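Local coordinates for protein ORF98 PTP-2 (Cydia pomonella granulosis virus, PDB 6I28) that probably removes phosphate from tyrosine and serine or threonine residues of proteins, as a viral member of the dual-specificity phosphatase family, at residues 28-33 against 101-106. Numbering follows the deposited sequence.
Sequences IAMRHF and LIHCHA
Met-30 of helix 27-36 reaches Leu-101 and His-103 on strand 100-103 of the dual-specificity phosphatase catalytic domain, the strand that runs into the HCxxGxxR loop that, in this family, cradles the substrate phosphate. The contact illustrates how one long, unbranched side chain can join a helix to the central sheet. The apolar part is small: the methyl CE of Met-30 lies 3.9 Å from CD2 of Leu-101. With CG anti to the backbone N (chi1 -177°) and the chain extended beyond it, the thioether delivers its methyl straight to the strand, while Ile-53 and Leu-57 of helix 51-57 also pack against the Met-30 side chain.

The aromatic part is a CH-pi contact. CE of Met-30 sits over one face of the imidazole, displaced toward the rim, 3.5 Å from CD2 of His-103; SD of Met-30 stands farther off above the same face, 5.0 Å from the His-103 ring centroid.

Polar bonds fix the ring that receives the methyl. His-103, the histidine that begins the signature, has both nitrogens engaged, which holds its rotation: NE2 is hydrogen-bonded to Ser-44 OG of the neighbouring strand, and ND1 donates, nearly in the ring plane, to a lone pair of the Cys-104 carbonyl O at 3.0 Å, with an N-H...O angle of 162°.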
loop_
_atom_site.group_PDB
_atom_site.type_symbol
_atom_site.label_atom_id
_atom_site.label_comp_id
_atom_site.label_asym_id
_atom_site.label_seq_id
_atom_site.Cartn_x
_atom_site.Cartn_y
_atom_site.Cartn_z
ATOM N N ILE A 28 0.977 -4.765 20.171
ATOM C CA ILE A 28 0.009 -4.090 21.043
ATOM C C ILE A 28 -0.138 -2.632 20.641
ATOM O O ILE A 28 -1.255 -2.104 20.532
ATOM C CB ILE A 28 0.421 -4.212 22.525
ATOM C CG1 ILE A 28 0.459 -5.685 22.935
ATOM C CG2 ILE A 28 -0.544 -3.452 23.397
ATOM C CD1 ILE A 28 -0.887 -6.369 22.958
ATOM N N ALA A 29 0.986 -1.952 20.426
ATOM C CA ALA A 29 0.938 -0.612 19.852
ATOM C C ALA A 29 0.179 -0.598 18.522
ATOM O O ALA A 29 -0.658 0.268 18.282
ATOM C CB ALA A 29 2.360 -0.086 19.686
ATOM N N MET A 30 0.463 -1.556 17.634
ATOM C CA MET A 30 -0.214 -1.617 16.353
ATOM C C MET A 30 -1.706 -1.833 16.539
ATOM O O MET A 30 -2.524 -1.177 15.899
ATOM C CB MET A 30 0.384 -2.740 15.531
ATOM C CG MET A 30 -0.188 -2.856 14.159
ATOM S SD MET A 30 0.392 -4.334 13.330
ATOM C CE MET A 30 -0.014 -3.929 11.699
ATOM N N ARG A 31 -2.079 -2.766 17.409
ATOM C CA ARG A 31 -3.494 -2.987 17.680
ATOM C C ARG A 31 -4.153 -1.725 18.216
ATOM O O ARG A 31 -5.254 -1.368 17.786
ATOM C CB ARG A 31 -3.633 -4.166 18.647
ATOM C CG ARG A 31 -5.063 -4.488 19.050
ATOM C CD ARG A 31 -5.093 -5.600 20.109
ATOM N NE ARG A 31 -6.369 -5.698 20.806
ATOM C CZ ARG A 31 -7.394 -6.445 20.404
ATOM N NH1 ARG A 31 -7.304 -7.175 19.300
ATOM N NH2 ARG A 31 -8.517 -6.471 21.130
ATOM N N HIS A 32 -3.485 -1.016 19.122
ATOM C CA HIS A 32 -4.020 0.235 19.651
ATOM C C HIS A 32 -4.249 1.262 18.547
ATOM O O HIS A 32 -5.283 1.927 18.517
ATOM C CB HIS A 32 -3.063 0.784 20.693
ATOM C CG HIS A 32 -3.557 2.001 21.407
ATOM N ND1 HIS A 32 -3.115 3.274 21.102
ATOM C CD2 HIS A 32 -4.418 2.143 22.442
ATOM C CE1 HIS A 32 -3.683 4.146 21.920
ATOM N NE2 HIS A 32 -4.479 3.486 22.741
ATOM N N PHE A 33 -3.311 1.372 17.603
ATOM C CA PHE A 33 -3.467 2.306 16.488
ATOM C C PHE A 33 -4.638 1.916 15.589
ATOM O O PHE A 33 -5.456 2.768 15.199
ATOM C CB PHE A 33 -2.179 2.368 15.696
ATOM C CG PHE A 33 -2.230 3.313 14.537
ATOM C CD1 PHE A 33 -2.836 2.955 13.325
ATOM C CD2 PHE A 33 -1.678 4.586 14.663
ATOM C CE1 PHE A 33 -2.878 3.834 12.268
ATOM C CE2 PHE A 33 -1.716 5.454 13.621
ATOM C CZ PHE A 33 -2.324 5.084 12.399
ATOM N N LEU A 101 -5.010 -0.064 6.493
ATOM C CA LEU A 101 -3.625 0.109 6.895
ATOM C C LEU A 101 -2.792 -0.837 6.024
ATOM O O LEU A 101 -2.935 -2.045 6.115
ATOM C CB LEU A 101 -3.396 -0.179 8.374
ATOM C CG LEU A 101 -1.915 -0.329 8.729
ATOM C CD1 LEU A 101 -1.113 1.005 8.405
ATOM C CD2 LEU A 101 -1.710 -0.776 10.181
ATOM N N ILE A 102 -1.913 -0.283 5.207
ATOM C CA ILE A 102 -0.910 -1.043 4.458
ATOM C C ILE A 102 0.435 -0.890 5.176
ATOM O O ILE A 102 0.923 0.218 5.432
ATOM C CB ILE A 102 -0.772 -0.571 3.008
ATOM C CG1 ILE A 102 -2.100 -0.562 2.235
ATOM C CG2 ILE A 102 0.265 -1.474 2.269
ATOM C CD1 ILE A 102 -2.020 0.401 1.038
ATOM N N HIS A 103 1.044 -1.986 5.573
ATOM C CA HIS A 103 2.277 -1.907 6.334
ATOM C C HIS A 103 3.313 -2.918 5.840
ATOM O O HIS A 103 2.987 -4.005 5.335
ATOM C CB HIS A 103 2.058 -2.128 7.846
ATOM C CG HIS A 103 2.008 -3.573 8.278
ATOM N ND1 HIS A 103 3.114 -4.283 8.695
ATOM C CD2 HIS A 103 0.963 -4.438 8.354
ATOM C CE1 HIS A 103 2.753 -5.512 9.019
ATOM N NE2 HIS A 103 1.456 -5.634 8.817
ATOM N N CYS A 104 4.569 -2.563 6.031
ATOM C CA CYS A 104 5.710 -3.450 5.881
ATOM C C CYS A 104 6.513 -3.370 7.168
ATOM O O CYS A 104 5.937 -3.439 8.273
ATOM C CB CYS A 104 6.501 -3.109 4.621
ATOM S SG CYS A 104 7.021 -1.415 4.383
ATOM N N HIS A 105 7.835 -3.250 7.081
ATOM C CA HIS A 105 8.656 -3.109 8.287
ATOM C C HIS A 105 8.993 -1.659 8.604
ATOM O O HIS A 105 8.931 -1.260 9.760
ATOM C CB HIS A 105 9.930 -3.945 8.147
ATOM C CG HIS A 105 9.711 -5.392 8.461
ATOM N ND1 HIS A 105 9.061 -5.814 9.600
ATOM C CD2 HIS A 105 10.007 -6.515 7.771
ATOM C CE1 HIS A 105 8.994 -7.132 9.616
ATOM N NE2 HIS A 105 9.564 -7.583 8.518
ATOM N N ALA A 106 9.310 -0.854 7.595
ATOM C CA ALA A 106 9.671 0.545 7.791
ATOM C C ALA A 106 8.608 1.509 7.296
ATOM O O ALA A 106 8.648 2.690 7.653
ATOM C CB ALA A 106 10.996 0.849 7.078
#